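Local coordinates for protein Exo-poly-alpha-D-galacturonosidase (Thermotoga maritima, PDB 3JUR) that probably hydrolyses the glycosidic bonds of polygalacturonate, the backbone of pectin, releasing galacturonate units from chain ends as a family 28 glycoside hydrolase, at residues D[131-136]-D[191-196]; D[206-211]-D[229-234]; D[254-259]-D[288-293]. All coordinates share one frame; numbering follows the deposited sequence.

Interaction 1: D[131-136]-D[191-196]; sequences GVLDGS and SFVQFY
Gly135 and Phe192 bring the two backbones nearest each other, with 7.0 Å between their CA atoms, too far apart for strand pairing; no hydrogen bond links 131-136 to 191-196. This is the inside of the parallel beta-helix characteristic of glycoside hydrolase family 28. Strand 132-134 is paired with 87-90 and 207-209, strand 193-196 with 117-120 and 216-219, and the two meet across the interior without backbone pairing, side chains of one reaching the side chains and backbone of the other.

Phe192 carries most of the contact. Its CG lies anti to the backbone N (chi1 -162°), which sends the ring across to the end of strand 132-134. There CZ rests 3.7 Å from Leu133 CB, and CE1 lies 3.4 Å from Gly135 N; Leu133 CB and Gly135 N both approach the ring obliquely, whereas Asp134 N lies at its edge, in the ring plane. A flat, wholly apolar phenyl suits a place where it must lie against a backbone turn, and glycine suits position 135 because a CB there would point at the ring and come within 2.9 Å of Phe192 CE1. Beside the ring, the branched ends of Leu133 and Val193 cross at about a right angle, CD1 of Leu133 touching CG2 of Val193 at 4.0 Å.

Asp134 turns away from Phe192. This buried carboxylate is held by Lys89, in a salt bridge to OD2, by Asn210 ND2, just past the neighbouring strand 207-209, and by the backbone of Ser136; its negative charge is probably well compensated. An aspartate fits because its short side chain can also hold its own backbone: Ser136 N donates to Asp134 OD1 at 3.0 Å, closing an Asx turn in which the donor stands 43° above the carboxylate plane.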
loop_
_atom_site.group_PDB
_atom_site.type_symbol
_atom_site.label_atom_id
_atom_site.label_comp_id
_atom_site.label_asym_id
_atom_site.label_seq_id
_atom_site.Cartn_x
_atom_site.Cartn_y
_atom_site.Cartn_z
ATOM N N GLY D 131 25.007 -23.680 34.397
ATOM C CA GLY D 131 24.936 -25.116 34.172
ATOM C C GLY D 131 23.594 -25.570 33.636
ATOM O O GLY D 131 22.791 -24.754 33.190
ATOM N N VAL D 132 23.345 -26.878 33.699
ATOM C CA VAL D 132 22.178 -27.483 33.060
ATOM C C VAL D 132 21.297 -28.231 34.062
ATOM O O VAL D 132 21.796 -28.937 34.950
ATOM C CB VAL D 132 22.621 -28.443 31.913
ATOM C CG1 VAL D 132 21.421 -29.104 31.229
ATOM C CG2 VAL D 132 23.487 -27.699 30.893
ATOM N N LEU D 133 19.987 -28.061 33.918
ATOM C CA LEU D 133 19.017 -28.917 34.594
ATOM C C LEU D 133 18.417 -29.853 33.548
ATOM O O LEU D 133 17.793 -29.411 32.577
ATOM C CB LEU D 133 17.931 -28.091 35.295
ATOM C CG LEU D 133 18.358 -26.959 36.243
ATOM C CD1 LEU D 133 17.133 -26.273 36.820
ATOM C CD2 LEU D 133 19.285 -27.429 37.371
ATOM N N ASP D 134 18.639 -31.148 33.738
ATOM C CA ASP D 134 18.241 -32.162 32.760
ATOM C C ASP D 134 17.211 -33.111 33.379
ATOM O O ASP D 134 17.552 -33.969 34.198
ATOM C CB ASP D 134 19.488 -32.910 32.269
ATOM C CG ASP D 134 19.176 -34.025 31.279
ATOM O OD1 ASP D 134 17.998 -34.233 30.894
ATOM O OD2 ASP D 134 20.141 -34.702 30.881
ATOM N N GLY D 135 15.951 -32.937 32.987
ATOM C CA GLY D 135 14.839 -33.705 33.543
ATOM C C GLY D 135 14.741 -35.149 33.086
ATOM O O GLY D 135 13.932 -35.913 33.623
ATOM N N SER D 136 15.552 -35.505 32.089
ATOM C CA SER D 136 15.634 -36.859 31.529
ATOM C C SER D 136 14.345 -37.406 30.904
ATOM O O SER D 136 14.208 -38.624 30.730
ATOM C CB SER D 136 16.190 -37.858 32.557
ATOM O OG SER D 136 17.489 -37.484 32.980
ATOM N N SER D 191 5.526 -30.894 37.281
ATOM C CA SER D 191 6.277 -29.763 36.723
ATOM C C SER D 191 7.780 -29.996 36.933
ATOM O O SER D 191 8.174 -30.824 37.763
ATOM C CB SER D 191 5.858 -28.451 37.390
ATOM O OG SER D 191 4.533 -28.072 37.042
ATOM N N PHE D 192 8.615 -29.290 36.174
ATOM C CA PHE D 192 10.061 -29.381 36.357
ATOM C C PHE D 192 10.480 -28.560 37.590
ATOM O O PHE D 192 10.732 -29.121 38.651
ATOM C CB PHE D 192 10.805 -28.924 35.095
ATOM C CG PHE D 192 12.248 -29.373 35.018
ATOM C CD1 PHE D 192 12.782 -29.790 33.802
ATOM C CD2 PHE D 192 13.076 -29.369 36.144
ATOM C CE1 PHE D 192 14.112 -30.199 33.706
ATOM C CE2 PHE D 192 14.409 -29.768 36.058
ATOM C CZ PHE D 192 14.927 -30.189 34.835
ATOM N N VAL D 193 10.540 -27.237 37.441
ATOM C CA VAL D 193 10.881 -26.348 38.551
ATOM C C VAL D 193 9.600 -25.676 39.055
ATOM O O VAL D 193 8.910 -24.995 38.295
ATOM C CB VAL D 193 11.932 -25.271 38.125
ATOM C CG1 VAL D 193 12.287 -24.351 39.294
ATOM C CG2 VAL D 193 13.192 -25.919 37.550
ATOM N N GLN D 194 9.277 -25.880 40.330
ATOM C CA GLN D 194 8.057 -25.315 40.898
ATOM C C GLN D 194 8.314 -24.628 42.229
ATOM O O GLN D 194 8.873 -25.219 43.151
ATOM C CB GLN D 194 6.954 -26.379 41.032
ATOM C CG GLN D 194 5.560 -25.812 41.365
ATOM C CD GLN D 194 4.466 -26.875 41.366
ATOM O OE1 GLN D 194 4.333 -27.657 42.310
ATOM N NE2 GLN D 194 3.670 -26.899 40.303
ATOM N N PHE D 195 7.930 -23.357 42.291
ATOM C CA PHE D 195 7.897 -22.589 43.527
ATOM C C PHE D 195 6.431 -22.423 43.888
ATOM O O PHE D 195 5.662 -21.826 43.129
ATOM C CB PHE D 195 8.545 -21.211 43.326
ATOM C CG PHE D 195 9.972 -21.275 42.852
ATOM C CD1 PHE D 195 11.018 -21.396 43.766
ATOM C CD2 PHE D 195 10.273 -21.214 41.487
ATOM C CE1 PHE D 195 12.343 -21.468 43.337
ATOM C CE2 PHE D 195 11.598 -21.282 41.047
ATOM C CZ PHE D 195 12.634 -21.415 41.979
ATOM N N TYR D 196 6.041 -22.965 45.035
ATOM C CA TYR D 196 4.642 -22.934 45.467
ATOM C C TYR D 196 4.463 -22.025 46.681
ATOM O O TYR D 196 5.026 -22.284 47.753
ATOM C CB TYR D 196 4.141 -24.350 45.770
ATOM C CG TYR D 196 2.706 -24.569 45.365
ATOM C CD1 TYR D 196 2.391 -25.201 44.157
ATOM C CD2 TYR D 196 1.661 -24.126 46.172
ATOM C CE1 TYR D 196 1.065 -25.395 43.771
ATOM C CE2 TYR D 196 0.335 -24.315 45.801
ATOM C CZ TYR D 196 0.041 -24.951 44.604
ATOM O OH TYR D 196 -1.272 -25.123 44.240
#

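Interaction 2: D[206-211]-D[229-234]; sequences VKIINS and IEISST
Ile208 and Ile231 lie side by side and point the same way, their CD1 atoms 3.6 Å apart, on the interior face of two parallel strands of the beta-helix. Isoleucine, branched at CB, suits both the extended backbone and the apolar interior. On the other face Lys207 and Glu230 also run alongside each other, both chains extended: with CG anti to the backbone N in each, Lys207 CE comes 3.9 Å from Glu230 CD. Lys207 NZ stays 4.4 Å from Glu230 OE2, beyond a salt bridge, so the attraction is probably modest; NZ is bonded instead to a water that also makes a weak bond to Ser232 OG.

Between the two faces, the backbones are joined by Glu230 N to Val206 O, Ile208 N to Glu230 O and the nearly straight Ser232 N to Ile208 O (173°). Past Asn210, whose positive phi an asparagine tolerates well, the ladder gives way to a side chain: Ser233 OG accepts Ser211 N at 2.9 Å and is also bonded to Asn238.

Strand 207-209 is bordered by strand 132-134, strand 230-233 by strand 255-258, while Ile216 of strand 216-219 packs on Ile208 and Ile229 from across the interior.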
loop_
_atom_site.group_PDB
_atom_site.type_symbol
_atom_site.label_atom_id
_atom_site.label_comp_id
_atom_site.label_asym_id
_atom_site.label_seq_id
_atom_site.Cartn_x
_atom_site.Cartn_y
_atom_site.Cartn_z
ATOM N N VAL D 206 20.781 -20.662 34.053
ATOM C CA VAL D 206 20.725 -22.094 33.729
ATOM C C VAL D 206 20.036 -22.432 32.406
ATOM O O VAL D 206 19.181 -21.686 31.922
ATOM C CB VAL D 206 20.074 -22.913 34.876
ATOM C CG1 VAL D 206 20.916 -22.822 36.144
ATOM C CG2 VAL D 206 18.636 -22.455 35.132
ATOM N N LYS D 207 20.436 -23.555 31.822
ATOM C CA LYS D 207 19.734 -24.155 30.697
ATOM C C LYS D 207 18.847 -25.291 31.209
ATOM O O LYS D 207 19.251 -26.049 32.100
ATOM C CB LYS D 207 20.729 -24.692 29.661
ATOM C CG LYS D 207 20.073 -25.164 28.371
ATOM C CD LYS D 207 21.076 -25.764 27.409
ATOM C CE LYS D 207 20.405 -26.083 26.091
ATOM N NZ LYS D 207 21.358 -26.657 25.104
ATOM N N ILE D 208 17.644 -25.405 30.649
ATOM C CA ILE D 208 16.694 -26.462 31.025
ATOM C C ILE D 208 16.296 -27.307 29.816
ATOM O O ILE D 208 15.774 -26.778 28.830
ATOM C CB ILE D 208 15.424 -25.883 31.696
ATOM C CG1 ILE D 208 15.788 -25.163 33.004
ATOM C CG2 ILE D 208 14.391 -26.992 31.962
ATOM C CD1 ILE D 208 14.684 -24.295 33.547
ATOM N N ILE D 209 16.543 -28.616 29.921
ATOM C CA ILE D 209 16.293 -29.603 28.856
ATOM C C ILE D 209 15.489 -30.821 29.353
ATOM O O ILE D 209 15.439 -31.101 30.566
ATOM C CB ILE D 209 17.621 -30.111 28.199
ATOM C CG1 ILE D 209 18.517 -30.835 29.219
ATOM C CG2 ILE D 209 18.386 -28.964 27.542
ATOM C CD1 ILE D 209 19.813 -31.387 28.627
ATOM N N ASN D 210 14.870 -31.537 28.407
ATOM C CA ASN D 210 14.188 -32.804 28.673
ATOM C C ASN D 210 13.208 -32.703 29.849
ATOM O O ASN D 210 13.280 -33.486 30.806
ATOM C CB ASN D 210 15.197 -33.947 28.932
ATOM C CG ASN D 210 16.289 -34.045 27.868
ATOM O OD1 ASN D 210 16.020 -34.065 26.668
ATOM N ND2 ASN D 210 17.531 -34.146 28.317
ATOM N N SER D 211 12.302 -31.735 29.770
ATOM C CA SER D 211 11.323 -31.502 30.828
ATOM C C SER D 211 10.164 -32.497 30.737
ATOM O O SER D 211 9.681 -32.785 29.631
ATOM C CB SER D 211 10.795 -30.075 30.753
ATOM O OG SER D 211 9.783 -29.843 31.719
ATOM N N ILE D 229 18.034 -17.225 31.243
ATOM C CA ILE D 229 17.966 -18.681 31.170
ATOM C C ILE D 229 17.673 -19.149 29.743
ATOM O O ILE D 229 17.210 -18.373 28.904
ATOM C CB ILE D 229 16.910 -19.277 32.140
ATOM C CG1 ILE D 229 15.492 -18.906 31.703
ATOM C CG2 ILE D 229 17.183 -18.855 33.580
ATOM C CD1 ILE D 229 14.486 -19.971 31.988
ATOM N N GLU D 230 17.964 -20.418 29.470
ATOM C CA GLU D 230 17.555 -21.026 28.222
ATOM C C GLU D 230 16.675 -22.242 28.459
ATOM O O GLU D 230 17.067 -23.163 29.177
ATOM C CB GLU D 230 18.754 -21.411 27.357
ATOM C CG GLU D 230 18.311 -21.968 25.999
ATOM C CD GLU D 230 19.443 -22.432 25.106
ATOM O OE1 GLU D 230 20.626 -22.231 25.454
ATOM O OE2 GLU D 230 19.137 -22.989 24.032
ATOM N N ILE D 231 15.484 -22.224 27.861
ATOM C CA ILE D 231 14.625 -23.401 27.792
ATOM C C ILE D 231 14.787 -24.030 26.420
ATOM O O ILE D 231 14.626 -23.357 25.391
ATOM C CB ILE D 231 13.119 -23.057 27.972
ATOM C CG1 ILE D 231 12.857 -22.274 29.269
ATOM C CG2 ILE D 231 12.260 -24.329 27.888
ATOM C CD1 ILE D 231 13.081 -23.050 30.517
ATOM N N SER D 232 15.093 -25.322 26.412
ATOM C CA SER D 232 15.184 -26.094 25.184
ATOM C C SER D 232 14.600 -27.486 25.420
ATOM O O SER D 232 15.319 -28.419 25.775
ATOM C CB SER D 232 16.631 -26.178 24.715
ATOM O OG SER D 232 16.724 -26.947 23.537
ATOM N N SER D 233 13.286 -27.603 25.235
ATOM C CA SER D 233 12.557 -28.842 25.491
ATOM C C SER D 233 11.272 -28.838 24.680
ATOM O O SER D 233 10.402 -27.992 24.885
ATOM C CB SER D 233 12.244 -28.978 26.985
ATOM O OG SER D 233 11.937 -30.314 27.321
ATOM N N THR D 234 11.152 -29.780 23.752
ATOM C CA THR D 234 10.067 -29.732 22.767
ATOM C C THR D 234 9.054 -30.880 22.854
ATOM O O THR D 234 8.354 -31.181 21.877
ATOM C CB THR D 234 10.624 -29.612 21.333
ATOM O OG1 THR D 234 11.542 -30.681 21.085
ATOM C CG2 THR D 234 11.339 -28.267 21.149
HETATM O O HOH W 1 20.002 -27.885 23.140
HETATM O O HOH W 2 15.448 -30.958 25.798
#

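Interaction 3: D[254-259]-D[288-293]; sequences CRFDTG and NLVISQ
Phe256 and Val290 form the tight, inward half of this parallel pairing, CG2 of the valine lying 3.7 Å from CD2 of the ring, which it meets obliquely. The ring's edge is lined by Asn288 CB and by Leu289 O, with the phenyl and amide planes turned 70° apart. Asn288 adds a side-chain bond to the backbone ladder: its CG lies anti to the carbonyl carbon (chi1 -59°), placing OD1 2.9 Å from Cys254 N, while ND2 donates to Asn317 OD1 and Ile251 O. An asparagine suits this buried turn because one amide serves backbone groups through both its ends, and its link to Asn317 is consistent with the asparagine ladders of parallel beta-helices.

Regular bonds follow, Leu289 N to Cys254 O and Phe256 N to Leu289 O, but the strand axes cross at 32°, and the last backbone bond, Ile291 N to Phe256 O, is weak. Where the ladder fades, Ser292 OG donates to Asp257 OD1 at 2.8 Å, arriving on the anti side of the carboxylate. Were Asp257 an alanine, the Ser292 hydroxyl would probably lose this acceptor and be freer to turn, taking away a side-chain link just where the backbone bonding weakens.

The outward half is looser. Arg255 bends at chi2 and chi3, its CD no nearer than 4.1 Å to Leu289 CD2, and its NH1 reaches a water at 2.7 Å that also lies near Ile291 O. A long, flexible arginine can lay its CD beside the leucine while its charged end meets water. This side is not wholly solvent: Leu289 of a second subunit packs on Arg255, and Met320 of that subunit on Leu289. Within the chain, strand 224-233 flanks strand 255-258, and strand 309-320 continues the array beyond strand 289-291.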
loop_
_atom_site.group_PDB
_atom_site.type_symbol
_atom_site.label_atom_id
_atom_site.label_comp_id
_atom_site.label_asym_id
_atom_site.label_seq_id
_atom_site.Cartn_x
_atom_site.Cartn_y
_atom_site.Cartn_z
ATOM N N CYS D 254 15.703 -13.985 28.305
ATOM C CA CYS D 254 15.667 -15.448 28.199
ATOM C C CYS D 254 15.581 -15.937 26.745
ATOM O O CYS D 254 15.113 -15.212 25.859
ATOM C CB CYS D 254 14.500 -16.026 29.015
ATOM S SG CYS D 254 14.527 -15.625 30.792
ATOM N N ARG D 255 16.034 -17.172 26.527
ATOM C CA ARG D 255 15.946 -17.859 25.236
ATOM C C ARG D 255 15.031 -19.083 25.360
ATOM O O ARG D 255 15.171 -19.865 26.307
ATOM C CB ARG D 255 17.339 -18.288 24.758
ATOM C CG ARG D 255 17.321 -19.321 23.629
ATOM C CD ARG D 255 17.493 -18.699 22.250
ATOM N NE ARG D 255 18.870 -18.882 21.796
ATOM C CZ ARG D 255 19.253 -19.697 20.817
ATOM N NH1 ARG D 255 18.364 -20.409 20.131
ATOM N NH2 ARG D 255 20.543 -19.785 20.510
ATOM N N PHE D 256 14.116 -19.245 24.398
ATOM C CA PHE D 256 13.104 -20.312 24.421
ATOM C C PHE D 256 13.034 -21.121 23.133
ATOM O O PHE D 256 12.961 -20.563 22.032
ATOM C CB PHE D 256 11.696 -19.742 24.631
ATOM C CG PHE D 256 11.519 -18.954 25.897
ATOM C CD1 PHE D 256 11.051 -19.572 27.053
ATOM C CD2 PHE D 256 11.771 -17.587 25.917
ATOM C CE1 PHE D 256 10.869 -18.840 28.222
ATOM C CE2 PHE D 256 11.582 -16.841 27.069
ATOM C CZ PHE D 256 11.143 -17.470 28.233
ATOM N N ASP D 257 13.027 -22.439 23.299
ATOM C CA ASP D 257 12.576 -23.379 22.287
ATOM C C ASP D 257 11.667 -24.370 23.029
ATOM O O ASP D 257 12.157 -25.210 23.801
ATOM C CB ASP D 257 13.765 -24.093 21.653
ATOM C CG ASP D 257 13.369 -24.978 20.478
ATOM O OD1 ASP D 257 12.178 -25.020 20.098
ATOM O OD2 ASP D 257 14.273 -25.630 19.928
ATOM N N THR D 258 10.354 -24.243 22.824
ATOM C CA THR D 258 9.376 -24.960 23.656
ATOM C C THR D 258 8.445 -25.871 22.869
ATOM O O THR D 258 8.182 -25.632 21.697
ATOM C CB THR D 258 8.533 -23.993 24.520
ATOM O OG1 THR D 258 7.846 -23.049 23.685
ATOM C CG2 THR D 258 9.410 -23.242 25.495
ATOM N N GLY D 259 7.952 -26.915 23.532
ATOM C CA GLY D 259 7.044 -27.883 22.921
ATOM C C GLY D 259 5.598 -27.428 22.933
ATOM O O GLY D 259 4.769 -27.962 22.208
ATOM N N ASN D 288 13.222 -10.785 25.490
ATOM C CA ASN D 288 13.376 -12.230 25.328
ATOM C C ASN D 288 13.450 -12.645 23.873
ATOM O O ASN D 288 13.042 -11.894 22.978
ATOM C CB ASN D 288 12.228 -12.985 25.995
ATOM C CG ASN D 288 12.126 -12.697 27.468
ATOM O OD1 ASN D 288 12.958 -13.139 28.261
ATOM N ND2 ASN D 288 11.095 -11.960 27.850
ATOM N N LEU D 289 13.957 -13.858 23.654
ATOM C CA LEU D 289 14.109 -14.407 22.320
ATOM C C LEU D 289 13.539 -15.821 22.254
ATOM O O LEU D 289 13.994 -16.715 22.966
ATOM C CB LEU D 289 15.583 -14.393 21.893
ATOM C CG LEU D 289 15.968 -15.040 20.556
ATOM C CD1 LEU D 289 15.246 -14.365 19.367
ATOM C CD2 LEU D 289 17.479 -15.044 20.352
ATOM N N VAL D 290 12.525 -16.003 21.412
ATOM C CA VAL D 290 11.978 -17.329 21.146
ATOM C C VAL D 290 12.315 -17.693 19.703
ATOM O O VAL D 290 11.862 -17.030 18.776
ATOM C CB VAL D 290 10.434 -17.385 21.364
ATOM C CG1 VAL D 290 9.892 -18.826 21.164
ATOM C CG2 VAL D 290 10.053 -16.850 22.744
ATOM N N ILE D 291 13.130 -18.723 19.509
ATOM C CA ILE D 291 13.321 -19.285 18.165
ATOM C C ILE D 291 12.863 -20.730 18.240
ATOM O O ILE D 291 13.581 -21.600 18.741
ATOM C CB ILE D 291 14.779 -19.183 17.647
ATOM C CG1 ILE D 291 15.270 -17.731 17.687
ATOM C CG2 ILE D 291 14.886 -19.778 16.237
ATOM C CD1 ILE D 291 16.760 -17.557 17.347
ATOM N N SER D 292 11.642 -20.968 17.774
ATOM C CA SER D 292 10.968 -22.219 18.079
ATOM C C SER D 292 9.824 -22.538 17.122
ATOM O O SER D 292 8.715 -22.021 17.265
ATOM C CB SER D 292 10.455 -22.173 19.524
ATOM O OG SER D 292 9.890 -23.410 19.907
ATOM N N GLN D 293 10.106 -23.399 16.152
ATOM C CA GLN D 293 9.082 -23.965 15.281
ATOM C C GLN D 293 7.969 -24.639 16.095
ATOM O O GLN D 293 6.782 -24.514 15.767
ATOM C CB GLN D 293 9.716 -24.984 14.335
ATOM C CG GLN D 293 8.732 -25.663 13.409
ATOM C CD GLN D 293 8.789 -25.110 12.011
ATOM O OE1 GLN D 293 9.431 -25.703 11.131
ATOM N NE2 GLN D 293 8.128 -23.964 11.784
HETATM O O HOH W 3 15.793 -21.134 20.769
#

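How the interactions relate
From the N terminus the three contacts follow in series, none nested or crossing. Interaction 1 closes a 54-residue excursion that includes helix 161-173 and brings its return across the interior of the beta-helix. Interaction 2 closes a much shorter loop of 17 residues, and interaction 3 one of 28 that contains helix 270-276. Strands 132-134, 207-209, 230-233, 255-258 and 289-291 stand in consecutive parallel order along one side of the solenoid; 193-196 lies off this row, on another face. Interaction 2 is the middle member: strand 207-209 pairs with 132-134 of interaction 1, and 230-233 with 255-258 of interaction 3. Interactions 1 and 3, with centres about 17 Å apart, do not touch.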